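Local coordinates for protein N-acetylglucosamine 2-epimerase (Xylella fastidiosa, PDB 3GT5) that probably interconverts sugar epimers, as a member of the N-acylglucosamine 2-epimerase family of isomerases, at residues M178-L183 with T375-M380; A184-S189 with R193-A198; R197-A202 with L258-Y263; I205-A210 with V266-P271. All coordinates share one frame; numbering follows the deposited sequence.

Contact 1 of 4, residues M178-L183 with T375-M380; sequences MCEAML and TDYHTM
E180 and Y377 come from opposite directions and meet near the middle of the molecule, the carboxylate at the hydroxyl-bearing edge of the ring, and no other pair of 178-183 and 375-380 touches. The glutamate leaves its helix pointing at the other segment. CB and CG serve as a spacer: CG lies anti to the backbone N (chi1 172°) and the chain stays extended. The glutamate and the tyrosine ring together bridge segments whose nearest CA atoms, E180 CA and H378 CA, are 12.1 Å apart. E180 CD comes to 3.1 Å from Y377 OH. E180 OE1 stands 3.0 Å from Y377 OH, and its hydrogen bond goes to H177 within its own helix. E180 OE2 accepts the hydrogen bond from Y377 OH, modelled at a doubtfully short 2.4 Å. E180 OE2 lies in the ring plane at its edge, 3.1 Å from Y377 CE1, with carboxylate and ring 29° from coplanar. Y377 is itself wedged by edge-to-face contacts with F59 and F117, and its CE2 lies over the H378 ring. The bond bridges helices 172-189 and 377-387 inside the ring of helices, with L256 of helix 247-263 beside E180 and helix 51-68 flanking Y377.

Contact 2 of 4, residues A184-S189 with R193-A198; sequences AAYEAS and RYLERA
A185 meets Y194 first: its methyl rests over one face of the phenol ring in a CH-pi contact, A185 CB being 3.9 Å from the centroid and 23° off the normal. R193 CG covers the opposite face. Next comes Y186, whose ring turns to L195. With CG anti to the backbone N (chi1 170°), that ring offers a face to the leucine: L195 CB approaches Y186 CD1 at 3.6 Å, and L195 CD2 sits 3.9 Å from the ring centroid. One turn past A185, S189 places OG at the edge of the Y194 ring, 3.4 Å from Y194 CD2. The same OG donates to A185 O at 2.7 Å, from the other side of the carbonyl plane to S189 N. The segment axes, 8.0 Å apart at 160°, describe a close antiparallel helical hairpin. S189 OG bonds to A185 O and to E191 N, and Y194 OH accepts from R193 NH2, so neither is bonded across the two segments, which leaves the interface itself to dispersion and CH-pi contacts.

Contact 3 of 4, residues R197-A202 with L258-Y263; sequences RALVLA and LILDRY
L260 spreads its two methyls over the surface of helix segment 197-202, overlapping A198, L199 and A202, and is the one residue of 258-263 that touches it. The fork is divided along the helix. L260 CD1 packs on A202 CB at 3.6 Å, whereas L260 CD2 reaches A198 CB, one turn earlier, at 4.1 Å. L260 CD2 also lies 4.0 Å from the backbone N of L199, with L199 CB a little farther off at 4.3 Å. CG stands beside the backbone N and anti to the carbonyl carbon (chi1 -79°), an orientation that directs both branches at the opposing helix. The two alanines present only methyls to L260. The nearest CA pair, L199 CA and L260 CA, is 7.1 Å apart, and the segment axes pass at 10.9 Å with a crossing angle of -137°. L183 of helix 172-189 and L269 of helix 269-284 also touch L260, enclosing it in an apolar junction. Helix 192-211 backs onto two helices lining the interior, its hairpin partner 172-189 and the next one, 247-263. This layering of outer helices in the grooves between inner ones is typical of the (alpha/alpha)6 barrel of N-acylglucosamine 2-epimerases.

Contact 4 of 4, residues I205-A210 with V266-P271; sequences ITRRQA and VEWLVP
A flat cation-pi stack between R207 and W268 joins the C-terminal part of helix 192-211 to the turn leading into helix 269-284, near the protein surface. The guanidinium lies on the indole with planes 7° apart, and R207 CZ is 3.6 Å from the centroid of the five-membered ring, almost on its normal. R207 NH2 comes to 3.4 Å from W268 CG. Bends at chi2 and chi3 (-149° and -71°) carry the chain across the indole face, so that R207 CD lies over the six-membered ring, 4.1 Å from its centroid. In the (alpha/alpha)-barrel the two helices belong to the outer layer, and the stack spans adjacent hairpins there. L269 CD2 packs against the opposite indole face. A salt bridge from R207 NE to D203, one turn back, helps fix the guanidinium's rotation. At the indole edge, T206 OG1 approaches W268 CZ3 at 3.5 Å while hydrogen-bonded to A202 O. R207 lies within a wider pi-type turn, marked by the 3.0 Å bond from A210 N to I205 O.

How the contacts relate
Contacts 2, 3 and 4 follow helix 192-211 from start toward end, meeting helix 172-189, helix 247-263 and the approach to helix 269-284 in turn. Contacts 2 and 3 share R197 and A198, and E187 OE2 lies 2.7 Å from Y263 OH, a probable hydrogen bond. Contact 3 meets contact 4 where L199 CD1 packs 3.8 Å from W268 CZ2, and contact 1 where L183 CD2 lies 3.5 Å from L260 CD2. Contact 1 is about 4 Å from the chain centre, the others about 16 to 20 Å, centre to centre. Relatives bind their sugar inside this barrel, so contact 1 may lie near the substrate pocket; the other three pack the wall behind it.

Contact 1 of 4, residues M178-L183 with T375-M380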
loop_
_atom_site.group_PDB
_atom_site.type_symbol
_atom_site.label_atom_id
_atom_site.label_comp_id
_atom_site.label_asym_id
_atom_site.label_seq_id
_atom_site.Cartn_x
_atom_site.Cartn_y
_atom_site.Cartn_z
ATOM N N MET A 178 -2.463 -7.705 -2.831
ATOM C CA MET A 178 -3.279 -8.334 -3.869
ATOM C C MET A 178 -4.779 -8.202 -3.541
ATOM O O MET A 178 -5.570 -8.001 -4.437
ATOM C CB MET A 178 -2.885 -9.803 -4.115
ATOM C CG MET A 178 -3.438 -10.378 -5.448
ATOM S SD MET A 178 -2.868 -9.544 -6.949
ATOM C CE MET A 178 -1.194 -10.197 -6.912
ATOM N N CYS A 179 -5.172 -8.285 -2.271
ATOM C CA CYS A 179 -6.578 -8.066 -1.881
ATOM C C CYS A 179 -6.988 -6.642 -2.281
ATOM O O CYS A 179 -8.032 -6.432 -2.923
ATOM C CB CYS A 179 -6.790 -8.343 -0.383
ATOM S SG CYS A 179 -8.390 -7.928 0.275
ATOM N N GLU A 180 -6.133 -5.666 -1.946
ATOM C CA GLU A 180 -6.319 -4.275 -2.347
ATOM C C GLU A 180 -6.458 -4.110 -3.869
ATOM O O GLU A 180 -7.377 -3.378 -4.326
ATOM C CB GLU A 180 -5.111 -3.470 -1.839
ATOM C CG GLU A 180 -5.019 -2.043 -2.311
ATOM C CD GLU A 180 -3.600 -1.446 -2.046
ATOM O OE1 GLU A 180 -2.663 -2.220 -1.672
ATOM O OE2 GLU A 180 -3.385 -0.216 -2.212
ATOM N N ALA A 181 -5.572 -4.773 -4.642
ATOM C CA ALA A 181 -5.599 -4.695 -6.104
ATOM C C ALA A 181 -6.838 -5.340 -6.662
ATOM O O ALA A 181 -7.399 -4.820 -7.636
ATOM C CB ALA A 181 -4.338 -5.348 -6.756
ATOM N N MET A 182 -7.295 -6.436 -6.032
ATOM C CA MET A 182 -8.489 -7.121 -6.498
ATOM C C MET A 182 -9.749 -6.299 -6.258
ATOM O O MET A 182 -10.645 -6.281 -7.115
ATOM C CB MET A 182 -8.607 -8.532 -5.933
ATOM C CG MET A 182 -7.581 -9.507 -6.494
ATOM S SD MET A 182 -7.662 -9.834 -8.315
ATOM C CE MET A 182 -6.158 -10.885 -8.445
ATOM N N LEU A 183 -9.793 -5.569 -5.129
ATOM C CA LEU A 183 -10.862 -4.629 -4.880
ATOM C C LEU A 183 -10.885 -3.506 -5.924
ATOM O O LEU A 183 -11.953 -3.172 -6.462
ATOM C CB LEU A 183 -10.778 -4.059 -3.467
ATOM C CG LEU A 183 -11.109 -5.004 -2.319
ATOM C CD1 LEU A 183 -10.595 -4.461 -0.947
ATOM C CD2 LEU A 183 -12.605 -5.319 -2.287
ATOM N N THR A 375 5.849 6.979 -2.979
ATOM C CA THR A 375 5.301 7.979 -3.862
ATOM C C THR A 375 4.229 8.757 -3.159
ATOM O O THR A 375 3.553 9.562 -3.784
ATOM C CB THR A 375 4.719 7.376 -5.174
ATOM O OG1 THR A 375 3.482 6.728 -4.864
ATOM C CG2 THR A 375 5.696 6.423 -5.776
ATOM N N ASP A 376 4.083 8.565 -1.847
ATOM C CA ASP A 376 2.902 9.034 -1.099
ATOM C C ASP A 376 1.553 8.475 -1.617
ATOM O O ASP A 376 0.482 9.049 -1.395
ATOM C CB ASP A 376 2.904 10.582 -0.994
ATOM C CG ASP A 376 3.913 11.076 0.043
ATOM O OD1 ASP A 376 3.498 11.354 1.188
ATOM O OD2 ASP A 376 5.102 11.138 -0.280
ATOM N N TYR A 377 1.621 7.357 -2.326
ATOM C CA TYR A 377 0.460 6.493 -2.562
ATOM C C TYR A 377 -0.250 6.180 -1.247
ATOM O O TYR A 377 -1.475 6.262 -1.170
ATOM C CB TYR A 377 0.876 5.210 -3.365
ATOM C CG TYR A 377 0.256 3.908 -2.840
ATOM C CD1 TYR A 377 -0.961 3.418 -3.331
ATOM C CD2 TYR A 377 0.886 3.201 -1.869
ATOM C CE1 TYR A 377 -1.503 2.206 -2.856
ATOM C CE2 TYR A 377 0.383 2.022 -1.380
ATOM C CZ TYR A 377 -0.807 1.530 -1.847
ATOM O OH TYR A 377 -1.235 0.351 -1.281
ATOM N N HIS A 378 0.484 5.890 -0.165
ATOM C CA HIS A 378 -0.175 5.575 1.080
ATOM C C HIS A 378 -0.878 6.788 1.687
ATOM O O HIS A 378 -1.966 6.624 2.269
ATOM C CB HIS A 378 0.788 5.069 2.163
ATOM C CG HIS A 378 1.237 3.665 2.002
ATOM N ND1 HIS A 378 0.449 2.588 2.335
ATOM C CD2 HIS A 378 2.425 3.155 1.597
ATOM C CE1 HIS A 378 1.137 1.473 2.159
ATOM N NE2 HIS A 378 2.336 1.788 1.703
ATOM N N THR A 379 -0.278 7.989 1.601
ATOM C CA THR A 379 -0.864 9.130 2.290
ATOM C C THR A 379 -2.022 9.747 1.493
ATOM O O THR A 379 -3.100 10.017 2.025
ATOM C CB THR A 379 0.220 10.157 2.634
ATOM O OG1 THR A 379 0.806 10.658 1.422
ATOM C CG2 THR A 379 1.272 9.468 3.452
ATOM N N MET A 380 -1.791 9.983 0.216
ATOM C CA MET A 380 -2.873 10.414 -0.679
ATOM C C MET A 380 -3.972 9.376 -0.800
ATOM O O MET A 380 -5.158 9.723 -0.773
ATOM C CB MET A 380 -2.337 10.773 -2.065
ATOM C CG MET A 380 -1.522 12.113 -2.141
ATOM S SD MET A 380 -1.007 12.664 -3.831
ATOM C CE MET A 380 0.269 11.395 -4.145
#

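Contact 2 of 4, residues A184-S189 with R193-A198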
loop_
_atom_site.group_PDB
_atom_site.type_symbol
_atom_site.label_atom_id
_atom_site.label_comp_id
_atom_site.label_asym_id
_atom_site.label_seq_id
_atom_site.Cartn_x
_atom_site.Cartn_y
_atom_site.Cartn_z
ATOM N N ALA A 184 -9.722 -2.925 -6.222
ATOM C CA ALA A 184 -9.608 -1.914 -7.284
ATOM C C ALA A 184 -10.059 -2.455 -8.656
ATOM O O ALA A 184 -10.737 -1.747 -9.416
ATOM C CB ALA A 184 -8.200 -1.404 -7.370
ATOM N N ALA A 185 -9.684 -3.708 -8.952
ATOM C CA ALA A 185 -10.006 -4.366 -10.234
ATOM C C ALA A 185 -11.528 -4.514 -10.349
ATOM O O ALA A 185 -12.116 -4.308 -11.450
ATOM C CB ALA A 185 -9.300 -5.730 -10.324
ATOM N N TYR A 186 -12.155 -4.898 -9.234
ATOM C CA TYR A 186 -13.612 -5.017 -9.177
ATOM C C TYR A 186 -14.286 -3.666 -9.393
ATOM O O TYR A 186 -15.250 -3.553 -10.155
ATOM C CB TYR A 186 -14.076 -5.580 -7.851
ATOM C CG TYR A 186 -15.575 -5.506 -7.648
ATOM C CD1 TYR A 186 -16.424 -6.323 -8.375
ATOM C CD2 TYR A 186 -16.147 -4.603 -6.736
ATOM C CE1 TYR A 186 -17.820 -6.251 -8.199
ATOM C CE2 TYR A 186 -17.538 -4.548 -6.553
ATOM C CZ TYR A 186 -18.353 -5.370 -7.288
ATOM O OH TYR A 186 -19.721 -5.317 -7.075
ATOM N N GLU A 187 -13.768 -2.651 -8.712
ATOM C CA GLU A 187 -14.345 -1.312 -8.797
ATOM C C GLU A 187 -14.244 -0.796 -10.226
ATOM O O GLU A 187 -15.172 -0.141 -10.724
ATOM C CB GLU A 187 -13.637 -0.363 -7.821
ATOM C CG GLU A 187 -13.941 -0.627 -6.374
ATOM C CD GLU A 187 -13.071 0.170 -5.427
ATOM O OE1 GLU A 187 -12.046 0.754 -5.858
ATOM O OE2 GLU A 187 -13.411 0.210 -4.222
ATOM N N ALA A 188 -13.163 -1.129 -10.902
ATOM C CA ALA A 188 -12.905 -0.658 -12.290
ATOM C C ALA A 188 -13.684 -1.430 -13.349
ATOM O O ALA A 188 -14.151 -0.826 -14.301
ATOM C CB ALA A 188 -11.455 -0.698 -12.589
ATOM N N SER A 189 -13.844 -2.749 -13.168
ATOM C CA SER A 189 -14.349 -3.631 -14.238
ATOM C C SER A 189 -15.743 -4.207 -13.981
ATOM O O SER A 189 -16.392 -4.686 -14.922
ATOM C CB SER A 189 -13.416 -4.812 -14.444
ATOM O OG SER A 189 -13.439 -5.657 -13.332
ATOM N N ARG A 193 -15.341 -12.015 -10.193
ATOM C CA ARG A 193 -14.208 -12.890 -9.808
ATOM C C ARG A 193 -13.172 -12.124 -8.987
ATOM O O ARG A 193 -12.529 -12.682 -8.089
ATOM C CB ARG A 193 -13.543 -13.568 -10.993
ATOM C CG ARG A 193 -12.654 -12.681 -11.891
ATOM C CD ARG A 193 -12.234 -13.426 -13.143
ATOM N NE ARG A 193 -11.379 -12.557 -13.970
ATOM C CZ ARG A 193 -10.719 -12.940 -15.047
ATOM N NH1 ARG A 193 -10.806 -14.181 -15.486
ATOM N NH2 ARG A 193 -9.976 -12.048 -15.708
ATOM N N TYR A 194 -12.968 -10.865 -9.336
ATOM C CA TYR A 194 -12.009 -10.054 -8.589
ATOM C C TYR A 194 -12.422 -9.773 -7.175
ATOM O O TYR A 194 -11.580 -9.873 -6.277
ATOM C CB TYR A 194 -11.742 -8.735 -9.331
ATOM C CG TYR A 194 -11.214 -8.887 -10.700
ATOM C CD1 TYR A 194 -10.190 -9.791 -11.001
ATOM C CD2 TYR A 194 -11.719 -8.108 -11.740
ATOM C CE1 TYR A 194 -9.677 -9.908 -12.253
ATOM C CE2 TYR A 194 -11.191 -8.202 -13.003
ATOM C CZ TYR A 194 -10.167 -9.114 -13.272
ATOM O OH TYR A 194 -9.604 -9.213 -14.546
ATOM N N LEU A 195 -13.700 -9.416 -6.960
ATOM C CA LEU A 195 -14.226 -9.177 -5.620
ATOM C C LEU A 195 -14.181 -10.449 -4.758
ATOM O O LEU A 195 -13.822 -10.415 -3.563
ATOM C CB LEU A 195 -15.660 -8.663 -5.711
ATOM C CG LEU A 195 -16.365 -8.382 -4.410
ATOM C CD1 LEU A 195 -15.555 -7.341 -3.528
ATOM C CD2 LEU A 195 -17.888 -7.938 -4.680
ATOM N N GLU A 196 -14.511 -11.579 -5.400
ATOM C CA GLU A 196 -14.539 -12.839 -4.688
ATOM C C GLU A 196 -13.119 -13.308 -4.311
ATOM O O GLU A 196 -12.909 -13.855 -3.215
ATOM C CB GLU A 196 -15.286 -13.893 -5.481
ATOM C CG GLU A 196 -16.788 -13.501 -5.639
ATOM C CD GLU A 196 -17.713 -13.688 -4.442
ATOM O OE1 GLU A 196 -17.319 -14.220 -3.372
ATOM O OE2 GLU A 196 -18.908 -13.277 -4.584
ATOM N N ARG A 197 -12.169 -13.050 -5.168
ATOM C CA ARG A 197 -10.767 -13.394 -4.845
ATOM C C ARG A 197 -10.289 -12.514 -3.713
ATOM O O ARG A 197 -9.555 -12.970 -2.815
ATOM C CB ARG A 197 -9.901 -13.279 -6.069
ATOM C CG ARG A 197 -8.443 -13.601 -5.868
ATOM C CD ARG A 197 -8.206 -14.990 -5.333
ATOM N NE ARG A 197 -8.805 -16.045 -6.140
ATOM C CZ ARG A 197 -8.240 -16.655 -7.176
ATOM N NH1 ARG A 197 -7.042 -16.310 -7.645
ATOM N NH2 ARG A 197 -8.914 -17.640 -7.778
ATOM N N ALA A 198 -10.660 -11.241 -3.751
ATOM C CA ALA A 198 -10.315 -10.361 -2.601
ATOM C C ALA A 198 -10.835 -10.880 -1.296
ATOM O O ALA A 198 -10.145 -10.862 -0.254
ATOM C CB ALA A 198 -10.813 -8.898 -2.846
#

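Contact 3 of 4, residues R197-A202 with L258-Y263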
loop_
_atom_site.group_PDB
_atom_site.type_symbol
_atom_site.label_atom_id
_atom_site.label_comp_id
_atom_site.label_asym_id
_atom_site.label_seq_id
_atom_site.Cartn_x
_atom_site.Cartn_y
_atom_site.Cartn_z
ATOM N N ARG A 197 -12.169 -13.050 -5.168
ATOM C CA ARG A 197 -10.767 -13.394 -4.845
ATOM C C ARG A 197 -10.289 -12.514 -3.713
ATOM O O ARG A 197 -9.555 -12.970 -2.815
ATOM C CB ARG A 197 -9.901 -13.279 -6.069
ATOM C CG ARG A 197 -8.443 -13.601 -5.868
ATOM C CD ARG A 197 -8.206 -14.990 -5.333
ATOM N NE ARG A 197 -8.805 -16.045 -6.140
ATOM C CZ ARG A 197 -8.240 -16.655 -7.176
ATOM N NH1 ARG A 197 -7.042 -16.310 -7.645
ATOM N NH2 ARG A 197 -8.914 -17.640 -7.778
ATOM N N ALA A 198 -10.660 -11.241 -3.751
ATOM C CA ALA A 198 -10.315 -10.361 -2.601
ATOM C C ALA A 198 -10.835 -10.880 -1.296
ATOM O O ALA A 198 -10.145 -10.862 -0.254
ATOM C CB ALA A 198 -10.813 -8.898 -2.846
ATOM N N LEU A 199 -12.078 -11.367 -1.298
ATOM C CA LEU A 199 -12.685 -11.886 -0.089
ATOM C C LEU A 199 -11.999 -13.135 0.413
ATOM O O LEU A 199 -11.857 -13.276 1.641
ATOM C CB LEU A 199 -14.196 -12.163 -0.282
ATOM C CG LEU A 199 -14.919 -12.626 1.000
ATOM C CD1 LEU A 199 -14.939 -11.550 2.087
ATOM C CD2 LEU A 199 -16.373 -13.160 0.649
ATOM N N VAL A 200 -11.671 -14.057 -0.499
ATOM C CA VAL A 200 -10.932 -15.301 -0.146
ATOM C C VAL A 200 -9.591 -14.939 0.557
ATOM O O VAL A 200 -9.287 -15.467 1.639
ATOM C CB VAL A 200 -10.645 -16.212 -1.352
ATOM C CG1 VAL A 200 -9.684 -17.395 -0.950
ATOM C CG2 VAL A 200 -11.948 -16.773 -1.973
ATOM N N LEU A 201 -8.852 -14.019 -0.031
ATOM C CA LEU A 201 -7.549 -13.576 0.527
ATOM C C LEU A 201 -7.752 -12.991 1.920
ATOM O O LEU A 201 -7.009 -13.330 2.864
ATOM C CB LEU A 201 -6.888 -12.537 -0.372
ATOM C CG LEU A 201 -6.450 -12.924 -1.780
ATOM C CD1 LEU A 201 -5.920 -11.681 -2.570
ATOM C CD2 LEU A 201 -5.406 -14.071 -1.784
ATOM N N ALA A 202 -8.735 -12.091 2.068
ATOM C CA ALA A 202 -9.054 -11.554 3.413
ATOM C C ALA A 202 -9.415 -12.621 4.456
ATOM O O ALA A 202 -8.946 -12.597 5.576
ATOM C CB ALA A 202 -10.165 -10.481 3.344
ATOM N N LEU A 258 -13.197 -3.278 5.743
ATOM C CA LEU A 258 -14.309 -2.317 5.695
ATOM C C LEU A 258 -14.658 -1.899 4.239
ATOM O O LEU A 258 -15.811 -1.574 3.953
ATOM C CB LEU A 258 -14.042 -1.075 6.561
ATOM C CG LEU A 258 -14.489 -1.196 8.024
ATOM C CD1 LEU A 258 -16.036 -1.077 8.231
ATOM C CD2 LEU A 258 -14.000 -2.450 8.648
ATOM N N ILE A 259 -13.704 -1.948 3.347
ATOM C CA ILE A 259 -13.996 -1.743 1.910
ATOM C C ILE A 259 -14.754 -2.988 1.401
ATOM O O ILE A 259 -15.742 -2.856 0.695
ATOM C CB ILE A 259 -12.737 -1.494 1.096
ATOM C CG1 ILE A 259 -12.079 -0.171 1.534
ATOM C CG2 ILE A 259 -13.084 -1.440 -0.426
ATOM C CD1 ILE A 259 -10.709 0.081 0.954
ATOM N N LEU A 260 -14.340 -4.178 1.817
ATOM C CA LEU A 260 -15.082 -5.384 1.436
ATOM C C LEU A 260 -16.520 -5.330 1.923
ATOM O O LEU A 260 -17.438 -5.749 1.207
ATOM C CB LEU A 260 -14.406 -6.634 1.956
ATOM C CG LEU A 260 -13.210 -7.088 1.128
ATOM C CD1 LEU A 260 -12.268 -7.943 1.989
ATOM C CD2 LEU A 260 -13.660 -7.880 -0.129
ATOM N N ASP A 261 -16.718 -4.790 3.132
ATOM C CA ASP A 261 -18.042 -4.730 3.778
ATOM C C ASP A 261 -19.021 -3.821 3.011
ATOM O O ASP A 261 -20.265 -3.930 3.147
ATOM C CB ASP A 261 -17.854 -4.251 5.212
ATOM C CG ASP A 261 -19.156 -4.019 5.956
ATOM O OD1 ASP A 261 -19.785 -4.997 6.401
ATOM O OD2 ASP A 261 -19.531 -2.825 6.143
ATOM N N ARG A 262 -18.468 -2.884 2.286
ATOM C CA ARG A 262 -19.207 -2.020 1.375
ATOM C C ARG A 262 -19.807 -2.780 0.174
ATOM O O ARG A 262 -20.898 -2.417 -0.323
ATOM C CB ARG A 262 -18.271 -0.896 0.924
ATOM C CG ARG A 262 -18.885 0.385 0.493
ATOM C CD ARG A 262 -17.785 1.316 -0.098
ATOM N NE ARG A 262 -16.954 1.882 0.968
ATOM C CZ ARG A 262 -15.704 2.336 0.861
ATOM N NH1 ARG A 262 -15.028 2.297 -0.275
ATOM N NH2 ARG A 262 -15.118 2.824 1.939
ATOM N N TYR A 263 -19.104 -3.813 -0.300
ATOM C CA TYR A 263 -19.461 -4.515 -1.536
ATOM C C TYR A 263 -20.027 -5.911 -1.298
ATOM O O TYR A 263 -20.632 -6.505 -2.209
ATOM C CB TYR A 263 -18.237 -4.623 -2.454
ATOM C CG TYR A 263 -17.688 -3.299 -2.891
ATOM C CD1 TYR A 263 -18.501 -2.340 -3.469
ATOM C CD2 TYR A 263 -16.344 -2.998 -2.707
ATOM C CE1 TYR A 263 -17.998 -1.127 -3.847
ATOM C CE2 TYR A 263 -15.836 -1.793 -3.093
ATOM C CZ TYR A 263 -16.659 -0.868 -3.646
ATOM O OH TYR A 263 -16.114 0.312 -4.009
#

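Contact 4 of 4, residues I205-A210 with V266-P271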
loop_
_atom_site.group_PDB
_atom_site.type_symbol
_atom_site.label_atom_id
_atom_site.label_comp_id
_atom_site.label_asym_id
_atom_site.label_seq_id
_atom_site.Cartn_x
_atom_site.Cartn_y
_atom_site.Cartn_z
ATOM N N ILE A 205 -6.141 -14.764 5.294
ATOM C CA ILE A 205 -5.150 -14.018 6.123
ATOM C C ILE A 205 -5.730 -13.580 7.497
ATOM O O ILE A 205 -5.108 -13.807 8.561
ATOM C CB ILE A 205 -4.599 -12.792 5.373
ATOM C CG1 ILE A 205 -3.855 -13.186 4.088
ATOM C CG2 ILE A 205 -3.660 -11.935 6.303
ATOM C CD1 ILE A 205 -2.548 -14.072 4.253
ATOM N N THR A 206 -6.843 -12.848 7.504
ATOM C CA THR A 206 -7.293 -12.190 8.741
ATOM C C THR A 206 -8.031 -13.143 9.704
ATOM O O THR A 206 -8.191 -12.799 10.827
ATOM C CB THR A 206 -8.126 -10.928 8.506
ATOM O OG1 THR A 206 -9.424 -11.318 7.979
ATOM C CG2 THR A 206 -7.407 -9.972 7.569
ATOM N N ARG A 207 -8.448 -14.321 9.229
ATOM C CA ARG A 207 -9.052 -15.340 10.079
ATOM C C ARG A 207 -8.137 -16.533 10.259
ATOM O O ARG A 207 -7.629 -16.721 11.376
ATOM C CB ARG A 207 -10.446 -15.728 9.592
ATOM C CG ARG A 207 -11.386 -14.532 9.609
ATOM C CD ARG A 207 -12.848 -14.925 9.886
ATOM N NE ARG A 207 -13.380 -15.618 8.746
ATOM C CZ ARG A 207 -14.629 -16.060 8.642
ATOM N NH1 ARG A 207 -14.998 -16.653 7.523
ATOM N NH2 ARG A 207 -15.487 -15.944 9.650
ATOM N N ARG A 208 -7.893 -17.322 9.214
ATOM C CA ARG A 208 -7.073 -18.523 9.391
ATOM C C ARG A 208 -5.650 -18.247 9.858
ATOM O O ARG A 208 -5.197 -18.846 10.841
ATOM C CB ARG A 208 -7.018 -19.340 8.123
ATOM C CG ARG A 208 -6.558 -20.750 8.383
ATOM C CD ARG A 208 -6.421 -21.493 7.045
ATOM N NE ARG A 208 -5.405 -20.905 6.151
ATOM C CZ ARG A 208 -5.288 -21.178 4.844
ATOM N NH1 ARG A 208 -6.123 -22.043 4.254
ATOM N NH2 ARG A 208 -4.349 -20.587 4.111
ATOM N N GLN A 209 -4.947 -17.397 9.136
ATOM C CA GLN A 209 -3.544 -17.127 9.496
ATOM C C GLN A 209 -3.436 -16.364 10.798
ATOM O O GLN A 209 -2.529 -16.649 11.607
ATOM C CB GLN A 209 -2.743 -16.428 8.379
ATOM C CG GLN A 209 -2.679 -17.191 7.014
ATOM C CD GLN A 209 -2.188 -18.609 7.158
ATOM O OE1 GLN A 209 -2.873 -19.553 6.764
ATOM N NE2 GLN A 209 -0.987 -18.771 7.701
ATOM N N ALA A 210 -4.322 -15.403 11.017
ATOM C CA ALA A 210 -4.320 -14.649 12.279
ATOM C C ALA A 210 -4.511 -15.575 13.488
ATOM O O ALA A 210 -3.942 -15.307 14.529
ATOM C CB ALA A 210 -5.393 -13.531 12.274
ATOM N N VAL A 266 -21.791 -9.752 4.569
ATOM C CA VAL A 266 -21.336 -10.912 5.361
ATOM C C VAL A 266 -20.942 -10.408 6.774
ATOM O O VAL A 266 -20.378 -9.307 6.919
ATOM C CB VAL A 266 -20.214 -11.720 4.633
ATOM C CG1 VAL A 266 -18.849 -11.115 4.862
ATOM C CG2 VAL A 266 -20.212 -13.201 5.085
ATOM N N GLU A 267 -21.248 -11.182 7.809
ATOM C CA GLU A 267 -21.210 -10.643 9.172
ATOM C C GLU A 267 -19.799 -10.508 9.727
ATOM O O GLU A 267 -19.560 -9.662 10.591
ATOM C CB GLU A 267 -22.092 -11.475 10.147
ATOM N N TRP A 268 -18.864 -11.316 9.236
ATOM C CA TRP A 268 -17.576 -11.422 9.923
ATOM C C TRP A 268 -16.605 -10.259 9.713
ATOM O O TRP A 268 -15.703 -10.057 10.540
ATOM C CB TRP A 268 -16.883 -12.738 9.617
ATOM C CG TRP A 268 -16.396 -12.927 8.247
ATOM C CD1 TRP A 268 -17.027 -13.578 7.236
ATOM C CD2 TRP A 268 -15.123 -12.504 7.712
ATOM N NE1 TRP A 268 -16.227 -13.599 6.113
ATOM C CE2 TRP A 268 -15.051 -12.961 6.391
ATOM C CE3 TRP A 268 -14.008 -11.855 8.258
ATOM C CZ2 TRP A 268 -13.927 -12.754 5.592
ATOM C CZ3 TRP A 268 -12.910 -11.637 7.460
ATOM C CH2 TRP A 268 -12.873 -12.087 6.146
ATOM N N LEU A 269 -16.785 -9.466 8.659
ATOM C CA LEU A 269 -15.770 -8.476 8.304
ATOM C C LEU A 269 -15.524 -7.402 9.386
ATOM O O LEU A 269 -14.368 -7.158 9.779
ATOM C CB LEU A 269 -16.151 -7.814 6.976
ATOM C CG LEU A 269 -16.223 -8.772 5.781
ATOM C CD1 LEU A 269 -17.022 -8.072 4.585
ATOM C CD2 LEU A 269 -14.843 -9.250 5.358
ATOM N N VAL A 270 -16.590 -6.787 9.869
ATOM C CA VAL A 270 -16.454 -5.661 10.801
ATOM C C VAL A 270 -15.869 -6.114 12.140
ATOM O O VAL A 270 -14.939 -5.486 12.594
ATOM C CB VAL A 270 -17.745 -4.819 10.932
ATOM C CG1 VAL A 270 -17.540 -3.673 11.973
ATOM C CG2 VAL A 270 -18.149 -4.264 9.606
ATOM N N PRO A 271 -16.390 -7.190 12.776
ATOM C CA PRO A 271 -15.808 -7.594 14.053
ATOM C C PRO A 271 -14.311 -7.948 13.933
ATOM O O PRO A 271 -13.498 -7.663 14.851
ATOM C CB PRO A 271 -16.620 -8.837 14.459
ATOM C CG PRO A 271 -17.844 -8.783 13.679
ATOM C CD PRO A 271 -17.643 -7.926 12.478
#